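PDB 3AFF: flavin-dependent monooxygenase, oxygenase subunit HsaA from Mycobacterium tuberculosis, which probably hydroxylates the steroid catabolite 3-HSA to the catechol 3,4-DHSA, using reduced flavin and molecular oxygen, during cholesterol breakdown. Local coordinates for residues 7-12 and 65-70; 14-19 and 73-78. All blocks are in the same frame, centred on the assembly; numbering follows the deposited sequence.

Interactions 1 and 2 join the same two helices, 9-33 and 65-76. Their centres lie about 11 Å apart. Both helices are read in the same direction from interaction 1 to interaction 2, so the two run side by side in the same sense. Interaction 1 is a small surface contact at the two N-terminal ends. Interaction 2 buries more area and adds a salt bridge to its apolar pair. Glu70 of interaction 1 also reaches Arg74 of interaction 2. Interaction 1 is away from the flavin site. In interaction 2 the side chain of Leu75 is about 9 Å from that of Trp84, a probable FMN-binding residue.

Interaction 1: 7-12 and 65-70; sequences RDAQSV and PALFFE
Leu67 meets Ala9 and Gln10 through a single methyl group, CD1. Leu67 CD1 lies 3.8 Å from Ala9 CB, an ordinary van der Waals contact between apolar carbons. The same methyl, Leu67 CD1, lies 3.6 Å from Gln10 NE2, so the nitrogen end of the amide rests against it. The Gln10 and Leu67 side chains cross obliquely. Gln10 gets there by a bend: chi2 is 74°, and this turns the amide back along the helix start and over toward Leu67. Leu67 CB points toward 7-12 and Ala9 CB toward 65-70, so the two face each other. The nearest CA atoms, those of Ala9 and Leu67, are 7.3 Å apart. The contact is small, 95 Å² in all, and lies at the surface.

This is where helices 9-33 and 65-76 begin, in the helical N-terminal domain of the acyl-CoA dehydrogenase fold. Asp8 is the N-cap of the first helix. Asp8 OD1 accepts from Ser11 N at 2.9 Å, and the N-H meets the oxygen nearly in line with the carboxylate C-O bond. The cap fixes the first turn, from which Ala9 and Gln10 project.

At the start of helix 65-76, Asp64 OD1 accepts a hydrogen bond from Ala66 N. Ala66 touches Ile298 and Ser302 of helix 286-309, and Phe69 packs on Met236 and Ala243 of helix 233-259.

Interaction 2: 14-19 and 73-78; sequences AAIDNL and RRLASV
Asp17 and Arg74 make the charged part of this contact, a salt bridge at 3.2 Å between Asp17 OD1 and Arg74 NH1. The two side chains approach obliquely, with the carboxylate and guanidinium planes 29° apart. It is not a paired, two-pronged bridge: NH1 is the guanidinium nitrogen nearest to both carboxylate oxygens, with Asp17 OD2 3.4 Å from Arg74 NH1. Asp17 OD1 also sits 3.3 Å from Arg74 CD, so the carboxylate lies beside the end of the aliphatic chain as well. Arg74 is extended from CG to NE, which carries its charge out across the gap between the helices. Its NE also makes a salt bridge with Glu70 OE1, one turn earlier in the same helix. The guanidinium is thus shared by two acids, an arrangement that would be expected to stabilise its positive charge.

The apolar part is a single close pair. Ile16 CG2 and Leu75 CD2 come within 4.1 Å, and the two side chains cross at about a right angle. The Ile16 chi1 of -79° sets CG1 beside the backbone N and leaves CG2 as the branch that meets Leu75 CD2. Both residues are buried, and both also touch Phe49. Leu75 reaches Ile23 and Leu44 too, so it belongs to a core shared by helices 9-33, 38-47 and 65-76.

One polar contact lies within the second segment. Ser77 OG is 2.5 Å from Arg74 O, which is unusually short, so the detail of this bond is doubtful.

Together, a buried aliphatic pair and a more exposed salt bridge join two helices of the acyl-CoA dehydrogenase-type N-terminal helical domain.

Interaction 1: 7-12 and 65-70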
loop_
_atom_site.group_PDB
_atom_site.type_symbol
_atom_site.label_atom_id
_atom_site.label_comp_id
_atom_site.label_asym_id
_atom_site.label_seq_id
_atom_site.Cartn_x
_atom_site.Cartn_y
_atom_site.Cartn_z
ATOM N N ARG A 7 -26.533 50.418 -12.867
ATOM C CA ARG A 7 -25.367 49.525 -13.231
ATOM C C ARG A 7 -24.528 49.110 -12.027
ATOM O O ARG A 7 -23.962 49.951 -11.325
ATOM C CB ARG A 7 -24.432 50.145 -14.288
ATOM C CG ARG A 7 -23.160 49.289 -14.539
ATOM C CD ARG A 7 -22.064 50.022 -15.280
ATOM N NE ARG A 7 -22.235 49.964 -16.724
ATOM C CZ ARG A 7 -21.507 50.630 -17.630
ATOM N NH1 ARG A 7 -20.476 51.425 -17.291
ATOM N NH2 ARG A 7 -21.828 50.480 -18.908
ATOM N N ASP A 8 -24.480 47.794 -11.820
ATOM C CA ASP A 8 -23.691 47.111 -10.803
ATOM C C ASP A 8 -22.879 45.980 -11.483
ATOM O O ASP A 8 -22.918 45.844 -12.715
ATOM C CB ASP A 8 -24.612 46.559 -9.698
ATOM C CG ASP A 8 -25.772 45.705 -10.238
ATOM O OD1 ASP A 8 -25.795 45.304 -11.421
ATOM O OD2 ASP A 8 -26.665 45.402 -9.434
ATOM N N ALA A 9 -22.125 45.213 -10.694
ATOM C CA ALA A 9 -21.312 44.107 -11.208
ATOM C C ALA A 9 -22.157 43.062 -11.929
ATOM O O ALA A 9 -21.806 42.599 -13.011
ATOM C CB ALA A 9 -20.542 43.455 -10.072
ATOM N N GLN A 10 -23.294 42.716 -11.333
ATOM C CA GLN A 10 -24.198 41.728 -11.956
ATOM C C GLN A 10 -24.674 42.150 -13.348
ATOM O O GLN A 10 -24.649 41.358 -14.281
ATOM C CB GLN A 10 -25.350 41.365 -10.997
ATOM C CG GLN A 10 -24.884 40.693 -9.663
ATOM C CD GLN A 10 -24.213 41.645 -8.593
ATOM O OE1 GLN A 10 -24.421 42.889 -8.549
ATOM N NE2 GLN A 10 -23.401 41.025 -7.712
ATOM N N SER A 11 -25.012 43.428 -13.557
ATOM C CA SER A 11 -25.449 43.820 -14.922
ATOM C C SER A 11 -24.341 43.880 -15.940
ATOM O O SER A 11 -24.592 43.700 -17.140
ATOM C CB SER A 11 -26.277 45.110 -14.935
ATOM O OG SER A 11 -25.476 46.259 -14.749
ATOM N N VAL A 12 -23.111 44.188 -15.477
ATOM C CA VAL A 12 -21.945 44.123 -16.352
ATOM C C VAL A 12 -21.786 42.713 -16.801
ATOM O O VAL A 12 -21.679 42.454 -17.995
ATOM C CB VAL A 12 -20.638 44.691 -15.672
ATOM C CG1 VAL A 12 -19.486 44.623 -16.597
ATOM C CG2 VAL A 12 -20.844 46.129 -15.300
ATOM N N PRO A 65 -14.037 40.276 -6.145
ATOM C CA PRO A 65 -13.010 39.820 -7.118
ATOM C C PRO A 65 -13.402 38.473 -7.825
ATOM O O PRO A 65 -13.035 38.235 -8.958
ATOM C CB PRO A 65 -11.741 39.733 -6.249
ATOM C CG PRO A 65 -12.274 39.405 -4.910
ATOM C CD PRO A 65 -13.461 40.356 -4.790
ATOM N N ALA A 66 -14.269 37.659 -7.209
ATOM C CA ALA A 66 -14.715 36.450 -7.890
ATOM C C ALA A 66 -15.573 36.728 -9.120
ATOM O O ALA A 66 -15.532 35.994 -10.132
ATOM C CB ALA A 66 -15.394 35.522 -6.895
ATOM N N LEU A 67 -16.341 37.829 -9.084
ATOM C CA LEU A 67 -17.095 38.213 -10.256
ATOM C C LEU A 67 -16.237 38.713 -11.375
ATOM O O LEU A 67 -16.558 38.495 -12.559
ATOM C CB LEU A 67 -18.110 39.309 -9.916
ATOM C CG LEU A 67 -19.194 38.808 -8.964
ATOM C CD1 LEU A 67 -20.112 39.967 -8.663
ATOM C CD2 LEU A 67 -19.994 37.588 -9.563
ATOM N N PHE A 68 -15.205 39.483 -11.048
ATOM C CA PHE A 68 -14.253 39.886 -12.071
ATOM C C PHE A 68 -13.616 38.676 -12.758
ATOM O O PHE A 68 -13.546 38.645 -13.973
ATOM C CB PHE A 68 -13.132 40.781 -11.485
ATOM C CG PHE A 68 -12.095 41.152 -12.519
ATOM C CD1 PHE A 68 -12.312 42.233 -13.385
ATOM C CD2 PHE A 68 -10.914 40.403 -12.643
ATOM C CE1 PHE A 68 -11.373 42.567 -14.330
ATOM C CE2 PHE A 68 -9.979 40.727 -13.620
ATOM C CZ PHE A 68 -10.207 41.807 -14.436
ATOM N N PHE A 69 -13.137 37.687 -12.000
ATOM C CA PHE A 69 -12.532 36.481 -12.652
ATOM C C PHE A 69 -13.493 35.630 -13.500
ATOM O O PHE A 69 -13.121 35.152 -14.584
ATOM C CB PHE A 69 -11.683 35.653 -11.661
ATOM C CG PHE A 69 -10.520 36.425 -11.111
ATOM C CD1 PHE A 69 -9.562 36.967 -11.973
ATOM C CD2 PHE A 69 -10.387 36.659 -9.731
ATOM C CE1 PHE A 69 -8.466 37.720 -11.455
ATOM C CE2 PHE A 69 -9.312 37.385 -9.202
ATOM C CZ PHE A 69 -8.340 37.934 -10.047
ATOM N N GLU A 70 -14.761 35.538 -13.058
ATOM C CA GLU A 70 -15.829 34.900 -13.834
ATOM C C GLU A 70 -16.057 35.539 -15.196
ATOM O O GLU A 70 -16.166 34.861 -16.210
ATOM C CB GLU A 70 -17.161 34.899 -13.005
ATOM C CG GLU A 70 -18.399 34.550 -13.808
ATOM C CD GLU A 70 -18.378 33.090 -14.307
ATOM O OE1 GLU A 70 -19.102 32.794 -15.331
ATOM O OE2 GLU A 70 -17.594 32.276 -13.698
#

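Interaction 2: 14-19 and 73-78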
loop_
_atom_site.group_PDB
_atom_site.type_symbol
_atom_site.label_atom_id
_atom_site.label_comp_id
_atom_site.label_asym_id
_atom_site.label_seq_id
_atom_site.Cartn_x
_atom_site.Cartn_y
_atom_site.Cartn_z
ATOM N N ALA A 14 -23.933 40.234 -16.992
ATOM C CA ALA A 14 -25.059 40.043 -17.928
ATOM C C ALA A 14 -24.793 40.576 -19.338
ATOM O O ALA A 14 -25.036 39.878 -20.310
ATOM C CB ALA A 14 -26.331 40.699 -17.341
ATOM N N ALA A 15 -24.253 41.803 -19.416
ATOM C CA ALA A 15 -23.888 42.462 -20.663
ATOM C C ALA A 15 -22.680 41.866 -21.404
ATOM O O ALA A 15 -22.597 41.922 -22.624
ATOM C CB ALA A 15 -23.680 43.958 -20.402
ATOM N N ILE A 16 -21.727 41.332 -20.662
ATOM C CA ILE A 16 -20.625 40.540 -21.241
ATOM C C ILE A 16 -21.173 39.283 -21.954
ATOM O O ILE A 16 -20.766 38.944 -23.073
ATOM C CB ILE A 16 -19.556 40.215 -20.130
ATOM C CG1 ILE A 16 -18.670 41.466 -19.915
ATOM C CG2 ILE A 16 -18.705 39.037 -20.529
ATOM C CD1 ILE A 16 -18.004 41.563 -18.567
ATOM N N ASP A 17 -22.134 38.629 -21.323
ATOM C CA ASP A 17 -22.831 37.557 -21.979
ATOM C C ASP A 17 -23.379 37.941 -23.359
ATOM O O ASP A 17 -23.200 37.208 -24.329
ATOM C CB ASP A 17 -23.945 37.087 -21.076
ATOM C CG ASP A 17 -23.546 35.894 -20.249
ATOM O OD1 ASP A 17 -22.332 35.496 -20.250
ATOM O OD2 ASP A 17 -24.459 35.330 -19.603
ATOM N N ASN A 18 -24.014 39.110 -23.471
ATOM C CA ASN A 18 -24.486 39.559 -24.771
ATOM C C ASN A 18 -23.386 39.786 -25.795
ATOM O O ASN A 18 -23.639 39.704 -27.014
ATOM C CB ASN A 18 -25.364 40.782 -24.635
ATOM C CG ASN A 18 -26.712 40.436 -24.069
ATOM O OD1 ASN A 18 -27.182 41.036 -23.076
ATOM N ND2 ASN A 18 -27.335 39.422 -24.661
ATOM N N LEU A 19 -22.171 40.055 -25.300
ATOM C CA LEU A 19 -21.018 40.243 -26.145
ATOM C C LEU A 19 -20.400 38.937 -26.698
ATOM O O LEU A 19 -19.687 38.971 -27.692
ATOM C CB LEU A 19 -19.952 41.004 -25.364
ATOM C CG LEU A 19 -20.074 42.496 -25.036
ATOM C CD1 LEU A 19 -18.681 43.007 -24.647
ATOM C CD2 LEU A 19 -20.592 43.285 -26.205
ATOM N N ARG A 73 -13.243 34.457 -17.404
ATOM C CA ARG A 73 -13.478 33.033 -17.767
ATOM C C ARG A 73 -14.432 32.951 -18.968
ATOM O O ARG A 73 -14.133 32.279 -19.970
ATOM C CB ARG A 73 -14.046 32.251 -16.554
ATOM C CG ARG A 73 -14.070 30.677 -16.792
ATOM C CD ARG A 73 -15.030 29.913 -15.848
ATOM N NE ARG A 73 -16.412 30.391 -15.940
ATOM C CZ ARG A 73 -17.234 30.084 -16.953
ATOM N NH1 ARG A 73 -16.868 29.265 -17.904
ATOM N NH2 ARG A 73 -18.463 30.563 -16.995
ATOM N N ARG A 74 -15.556 33.664 -18.888
ATOM C CA ARG A 74 -16.517 33.766 -20.021
ATOM C C ARG A 74 -15.899 34.299 -21.289
ATOM O O ARG A 74 -16.017 33.675 -22.372
ATOM C CB ARG A 74 -17.729 34.654 -19.677
ATOM C CG ARG A 74 -18.417 34.265 -18.422
ATOM C CD ARG A 74 -19.748 35.083 -18.192
ATOM N NE ARG A 74 -20.339 34.702 -16.912
ATOM C CZ ARG A 74 -21.500 35.158 -16.427
ATOM N NH1 ARG A 74 -22.242 36.015 -17.112
ATOM N NH2 ARG A 74 -21.885 34.762 -15.231
ATOM N N LEU A 75 -15.215 35.435 -21.196
ATOM C CA LEU A 75 -14.499 35.950 -22.344
ATOM C C LEU A 75 -13.534 34.979 -22.947
ATOM O O LEU A 75 -13.423 34.887 -24.167
ATOM C CB LEU A 75 -13.746 37.265 -22.014
ATOM C CG LEU A 75 -14.679 38.444 -21.683
ATOM C CD1 LEU A 75 -13.958 39.671 -20.926
ATOM C CD2 LEU A 75 -15.440 38.875 -22.921
ATOM N N ALA A 76 -12.749 34.312 -22.105
ATOM C CA ALA A 76 -11.723 33.432 -22.645
ATOM C C ALA A 76 -12.351 32.155 -23.215
ATOM O O ALA A 76 -11.704 31.471 -24.002
ATOM C CB ALA A 76 -10.675 33.099 -21.641
ATOM N N SER A 77 -13.584 31.850 -22.835
ATOM C CA SER A 77 -14.258 30.651 -23.332
ATOM C C SER A 77 -14.671 30.804 -24.796
ATOM O O SER A 77 -15.023 29.818 -25.445
ATOM C CB SER A 77 -15.457 30.304 -22.428
ATOM O OG SER A 77 -16.547 31.212 -22.634
ATOM N N VAL A 78 -14.614 32.039 -25.308
ATOM C CA VAL A 78 -14.893 32.350 -26.724
ATOM C C VAL A 78 -13.708 32.821 -27.540
ATOM O O VAL A 78 -13.697 32.655 -28.751
ATOM C CB VAL A 78 -16.110 33.336 -26.902
ATOM C CG1 VAL A 78 -17.318 32.752 -26.224
ATOM C CG2 VAL A 78 -15.841 34.673 -26.285
#